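Local coordinates for protein putative Zn-dependent exopeptidase (Bacteroides vulgatus ATCC 8482, PDB 3GUX) that probably removes amino acids from the N-termini of peptides as a zinc-dependent aminopeptidase of the M28 peptidase family, at residues Q34-F39 with G53-G58; K231-L236 with G303-D308. One frame throughout, in Å; residues are numbered along the deposited sequence. Where two conformers were deposited one is given.

Overall arrangement
Both contacts pair helices that flank the six-stranded mixed sheet of this M28-family chain, whose fold is of the phosphorylase/hydrolase-like kind. Contact 1 comes first along the sequence and joins helix 26-37, with the turn after it, to helix 47-62; contact 2 opens only after contact 1 has closed and brings helix 223-236 against helix 296-311, the last of the chain. Their centres lie about 27 Å apart and their nearest atoms about 13 Å, so they do not touch. Helix 131-146 is a common neighbour, meeting Gln36 and Leu56 of contact 1 and Val306 and Met307 of contact 2. Both helix pairs thus touch helix 131-146.

Contact 1: Q34-F39 with G53-G58; sequences QVQADF and GEYLAG
Val35 and Phe39 converge on Tyr55 where the first two helices of the alpha/beta fold, 26-37 and 47-62, pack together through side chains. The phenol ring is the centre of the contact. Val35 lays CG1 over one face of it in a CH-pi contact, 3.6 Å from the ring centroid and 3.4 Å from Tyr55 CZ, displaced toward the hydroxyl-bearing rim. That methyl stands opposite the backbone N (chi1 170°), which sends it to the tyrosine, while Val35 CG2 reaches no closer than 4.0 Å to Tyr55 OH. A chi1 of 167° directs the Tyr55 ring from its helix toward Val35. The two aromatic rings of Phe39 and Tyr55 meet obliquely, their planes at 55°. Gln36 CD comes within 4.4 Å of Leu56 CD2, and both residues also touch Val134 of helix 131-146. The amide of Gln36 is held by other bonds, NE2 donating to Tyr32 O and Ala131 O, which fixes the rotation of its end. No hydrogen bond joins the two segments; the closest approach of Phe39 is its CZ against Tyr55 CB, at 3.7 Å.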
loop_
_atom_site.group_PDB
_atom_site.type_symbol
_atom_site.label_atom_id
_atom_site.label_comp_id
_atom_site.label_asym_id
_atom_site.label_seq_id
_atom_site.Cartn_x
_atom_site.Cartn_y
_atom_site.Cartn_z
ATOM N N GLN A 34 -8.386 0.076 13.352
ATOM C CA GLN A 34 -8.917 -0.529 14.562
ATOM C C GLN A 34 -9.714 -1.824 14.259
ATOM O O GLN A 34 -9.605 -2.798 14.989
ATOM C CB GLN A 34 -9.756 0.501 15.316
ATOM C CG GLN A 34 -10.364 -0.033 16.615
ATOM C CD GLN A 34 -9.313 -0.351 17.639
ATOM O OE1 GLN A 34 -8.661 0.554 18.154
ATOM N NE2 GLN A 34 -9.117 -1.642 17.924
ATOM N N VAL A 35 -10.497 -1.836 13.177
ATOM C CA VAL A 35 -11.269 -3.045 12.811
ATOM C C VAL A 35 -10.349 -4.214 12.452
ATOM O O VAL A 35 -10.662 -5.360 12.739
ATOM C CB VAL A 35 -12.254 -2.767 11.638
ATOM C CG1 VAL A 35 -12.854 -4.058 11.129
ATOM C CG2 VAL A 35 -13.343 -1.761 12.072
ATOM N N GLN A 36 -9.202 -3.923 11.835
ATOM C CA GLN A 36 -8.254 -4.984 11.517
ATOM C C GLN A 36 -7.629 -5.508 12.788
ATOM O O GLN A 36 -7.533 -6.720 12.984
ATOM C CB GLN A 36 -7.132 -4.503 10.594
ATOM C CG GLN A 36 -7.598 -4.105 9.195
ATOM C CD GLN A 36 -6.488 -3.392 8.453
ATOM O OE1 GLN A 36 -5.567 -4.033 7.952
ATOM N NE2 GLN A 36 -6.535 -2.064 8.435
ATOM N N ALA A 37 -7.241 -4.573 13.648
ATOM C CA ALA A 37 -6.623 -4.903 14.907
ATOM C C ALA A 37 -7.558 -5.739 15.773
ATOM O O ALA A 37 -7.088 -6.598 16.481
ATOM C CB ALA A 37 -6.209 -3.640 15.633
ATOM N N ASP A 38 -8.863 -5.525 15.677
ATOM C CA ASP A 38 -9.823 -6.263 16.508
ATOM C C ASP A 38 -9.947 -7.721 16.148
ATOM O O ASP A 38 -10.469 -8.490 16.974
ATOM C CB ASP A 38 -11.218 -5.607 16.484
ATOM C CG ASP A 38 -11.280 -4.318 17.324
ATOM O OD1 ASP A 38 -10.345 -4.048 18.108
ATOM O OD2 ASP A 38 -12.280 -3.589 17.216
ATOM N N PHE A 39 -9.452 -8.138 14.976
ATOM C CA PHE A 39 -9.473 -9.563 14.651
ATOM C C PHE A 39 -8.412 -10.302 15.415
ATOM O O PHE A 39 -8.437 -11.522 15.423
ATOM C CB PHE A 39 -9.242 -9.832 13.172
ATOM C CG PHE A 39 -10.341 -9.366 12.308
ATOM C CD1 PHE A 39 -11.551 -10.019 12.308
ATOM C CD2 PHE A 39 -10.165 -8.304 11.474
ATOM C CE1 PHE A 39 -12.566 -9.585 11.508
ATOM C CE2 PHE A 39 -11.197 -7.865 10.667
ATOM C CZ PHE A 39 -12.389 -8.519 10.686
ATOM N N GLY A 53 -9.167 -11.088 6.043
ATOM C CA GLY A 53 -9.148 -11.109 4.550
ATOM C C GLY A 53 -10.525 -10.907 3.924
ATOM O O GLY A 53 -10.693 -10.153 2.934
ATOM N N GLU A 54 -11.523 -11.550 4.518
ATOM C CA GLU A 54 -12.899 -11.398 4.063
ATOM C C GLU A 54 -13.340 -9.942 4.258
ATOM O O GLU A 54 -13.951 -9.357 3.361
ATOM C CB GLU A 54 -13.830 -12.365 4.801
ATOM C CG GLU A 54 -13.542 -13.839 4.513
ATOM C CD GLU A 54 -14.288 -14.793 5.437
ATOM O OE1 GLU A 54 -15.289 -14.361 6.053
ATOM O OE2 GLU A 54 -13.899 -15.988 5.528
ATOM N N TYR A 55 -13.029 -9.366 5.423
ATOM C CA TYR A 55 -13.357 -7.961 5.715
ATOM C C TYR A 55 -12.768 -7.013 4.667
ATOM O O TYR A 55 -13.478 -6.161 4.144
ATOM C CB TYR A 55 -12.887 -7.548 7.130
ATOM C CG TYR A 55 -12.909 -6.035 7.377
ATOM C CD1 TYR A 55 -14.099 -5.361 7.624
ATOM C CD2 TYR A 55 -11.719 -5.288 7.376
ATOM C CE1 TYR A 55 -14.104 -3.965 7.860
ATOM C CE2 TYR A 55 -11.712 -3.943 7.612
ATOM C CZ TYR A 55 -12.906 -3.280 7.837
ATOM O OH TYR A 55 -12.875 -1.935 8.060
ATOM N N LEU A 56 -11.488 -7.192 4.342
ATOM C CA LEU A 56 -10.800 -6.330 3.372
ATOM C C LEU A 56 -11.347 -6.479 1.950
ATOM O O LEU A 56 -11.560 -5.482 1.252
ATOM C CB LEU A 56 -9.285 -6.593 3.387
ATOM C CG LEU A 56 -8.559 -6.240 4.672
ATOM C CD1 LEU A 56 -7.108 -6.623 4.561
ATOM C CD2 LEU A 56 -8.741 -4.713 4.920
ATOM N N ALA A 57 -11.558 -7.716 1.517
ATOM C CA ALA A 57 -12.164 -7.947 0.209
ATOM C C ALA A 57 -13.520 -7.257 0.156
ATOM O O ALA A 57 -13.827 -6.551 -0.815
ATOM C CB ALA A 57 -12.339 -9.416 -0.044
ATOM N N GLY A 58 -14.314 -7.448 1.209
ATOM C CA GLY A 58 -15.647 -6.854 1.291
ATOM C C GLY A 58 -15.651 -5.351 1.199
ATOM O O GLY A 58 -16.489 -4.737 0.500
#

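Contact 2: K231-L236 with G303-D308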
loop_
_atom_site.group_PDB
_atom_site.type_symbol
_atom_site.label_atom_id
_atom_site.label_comp_id
_atom_site.label_asym_id
_atom_site.label_seq_id
_atom_site.Cartn_x
_atom_site.Cartn_y
_atom_site.Cartn_z
ATOM N N LYS A 231 8.007 16.067 -2.431
ATOM C CA LYS A 231 7.724 17.432 -2.872
ATOM C C LYS A 231 6.319 17.837 -2.499
ATOM O O LYS A 231 6.106 18.892 -1.916
ATOM C CB LYS A 231 7.893 17.580 -4.410
ATOM C CG LYS A 231 7.717 18.978 -4.978
ATOM C CD LYS A 231 7.883 19.000 -6.534
ATOM C CE LYS A 231 7.470 20.382 -7.104
ATOM N NZ LYS A 231 7.297 20.340 -8.568
ATOM N N LYS A 232 5.355 16.981 -2.819
ATOM C CA LYS A 232 3.952 17.291 -2.545
ATOM C C LYS A 232 3.677 17.399 -1.060
ATOM O O LYS A 232 2.949 18.286 -0.625
ATOM C CB LYS A 232 3.028 16.253 -3.181
ATOM C CG LYS A 232 1.513 16.550 -2.995
ATOM C CD LYS A 232 1.038 17.814 -3.653
ATOM C CE LYS A 232 1.008 17.737 -5.163
ATOM N NZ LYS A 232 0.411 19.015 -5.672
ATOM N N ALA A 233 4.278 16.520 -0.288
ATOM C CA ALA A 233 4.105 16.505 1.148
ATOM C C ALA A 233 4.520 17.860 1.741
ATOM O O ALA A 233 3.799 18.447 2.561
ATOM C CB ALA A 233 4.902 15.380 1.742
ATOM N N HIS A 234 5.667 18.352 1.300
ATOM C CA HIS A 234 6.169 19.663 1.767
ATOM C C HIS A 234 5.263 20.811 1.376
ATOM O O HIS A 234 4.919 21.610 2.233
ATOM C CB HIS A 234 7.605 19.886 1.346
ATOM C CG HIS A 234 8.579 19.183 2.235
ATOM N ND1 HIS A 234 9.440 19.856 3.074
ATOM C CD2 HIS A 234 8.784 17.863 2.462
ATOM C CE1 HIS A 234 10.160 18.982 3.755
ATOM N NE2 HIS A 234 9.773 17.763 3.411
ATOM N N GLU A 235 4.839 20.833 0.118
ATOM C CA GLU A 235 3.895 21.820 -0.379
ATOM C C GLU A 235 2.566 21.857 0.386
ATOM O O GLU A 235 1.972 22.924 0.543
ATOM C CB GLU A 235 3.623 21.543 -1.853
ATOM C CG GLU A 235 4.809 21.844 -2.740
ATOM C CD GLU A 235 4.608 21.379 -4.160
ATOM O OE1 GLU A 235 3.747 20.509 -4.405
ATOM O OE2 GLU A 235 5.322 21.880 -5.029
ATOM N N LEU A 236 2.116 20.698 0.857
ATOM C CA LEU A 236 0.862 20.570 1.627
ATOM C C LEU A 236 1.058 20.890 3.109
ATOM O O LEU A 236 0.081 21.003 3.838
ATOM C CB LEU A 236 0.277 19.161 1.537
ATOM C CG LEU A 236 -0.212 18.603 0.203
ATOM C CD1 LEU A 236 -0.469 17.065 0.346
ATOM C CD2 LEU A 236 -1.445 19.398 -0.280
ATOM N N GLY A 303 -1.914 9.928 3.990
ATOM C CA GLY A 303 -3.064 9.753 3.134
ATOM C C GLY A 303 -3.280 10.944 2.224
ATOM O O GLY A 303 -3.493 10.770 1.018
ATOM N N GLN A 304 -3.211 12.159 2.764
ATOM C CA GLN A 304 -3.466 13.341 1.911
ATOM C C GLN A 304 -2.392 13.519 0.847
ATOM O O GLN A 304 -2.695 13.950 -0.297
ATOM C CB GLN A 304 -3.554 14.631 2.736
ATOM C CG GLN A 304 -4.235 15.790 1.975
ATOM C CD GLN A 304 -5.648 15.420 1.588
ATOM O OE1 GLN A 304 -6.443 15.078 2.464
ATOM N NE2 GLN A 304 -5.967 15.470 0.275
ATOM N N THR A 305 -1.141 13.247 1.227
ATOM C CA THR A 305 -0.006 13.379 0.297
ATOM C C THR A 305 -0.214 12.400 -0.849
ATOM O O THR A 305 -0.115 12.792 -1.992
ATOM C CB THR A 305 1.353 13.138 0.991
ATOM O OG1 THR A 305 1.594 14.197 1.915
ATOM C CG2 THR A 305 2.537 13.027 -0.026
ATOM N N VAL A 306 -0.585 11.152 -0.536
ATOM C CA VAL A 306 -0.827 10.159 -1.583
ATOM C C VAL A 306 -1.967 10.592 -2.504
ATOM O O VAL A 306 -1.846 10.479 -3.711
ATOM C CB VAL A 306 -1.035 8.712 -1.040
ATOM C CG1 VAL A 306 -1.482 7.746 -2.158
ATOM C CG2 VAL A 306 0.255 8.189 -0.459
HETATM N N MSE A 307 -3.019 11.158 -1.956
HETATM C CA MSE A 307 -4.110 11.599 -2.830
HETATM C C MSE A 307 -3.726 12.786 -3.696
HETATM O O MSE A 307 -3.988 12.761 -4.897
HETATM C CB MSE A 307 -5.345 11.903 -2.027
HETATM C CG MSE A 307 -5.691 10.706 -1.240
HETATM SE SE MSE A 307 -7.449 10.745 -0.744
HETATM C CE MSE A 307 -7.960 9.829 -2.313
ATOM N N ASP A 308 -3.067 13.791 -3.132
ATOM C CA ASP A 308 -2.662 14.955 -3.947
ATOM C C ASP A 308 -1.645 14.533 -5.019
ATOM O O ASP A 308 -1.645 15.104 -6.092
ATOM C CB ASP A 308 -2.142 16.127 -3.093
ATOM C CG ASP A 308 -3.265 16.999 -2.543
ATOM O OD1 ASP A 308 -3.642 17.972 -3.223
ATOM O OD2 ASP A 308 -3.744 16.746 -1.425
HETATM O O HOH W 1 -2.281 19.233 -4.776
#
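Lys232, Ala233 and Leu236 present one side of their helix to Thr305 and Asp308 on helix 303-308, the short axes 9.0 Å apart at closest and their directions 115° apart. Van der Waals contact, much of it carbon against oxygen, carries the interface; no direct hydrogen bond crosses it. Ala233 and Thr305 mark the nearest backbone approach, CA to CA 5.2 Å, which the small alanine side chain permits. Thr305 puts OG1 against CA and CB of Ala233, and its CG2 lies beside the same methyl; the hydroxyl itself is hydrogen-bonded to Ala301 O. Both methyls of Leu236 lie against OD2 of Asp308, while its CD1 also rests 3.7 Å from Thr305 CA. The aliphatic part of Lys232 crosses Asp308 at about a right angle, its CD 3.6 Å from Asp308 CB. Bends at its second and third torsions fold this chain over the aspartate.

The polar contacts run around the carboxylate. Lys232 NZ stays 4.8 Å from Asp308 OD1 and donates to a water lying between them, whose link to the aspartate is too short to be trusted. OD1 also accepts from Ala21 N, in the N-terminal segment. OD2 takes a nearly straight bond from Gln304 NE2 on its syn side, 3.1 Å long and 30° out of the carboxylate plane. Gln304 is held in turn by Lys300, Phe24 and Pro22. An asparagine in place of Asp308 would probably weaken this network, leaving the lysine without a nearby negative mate across the interface and setting an amide N-H against one of the donors. Two helices of the alpha/beta fold of an M28-family exopeptidase thus cross here at a steep angle.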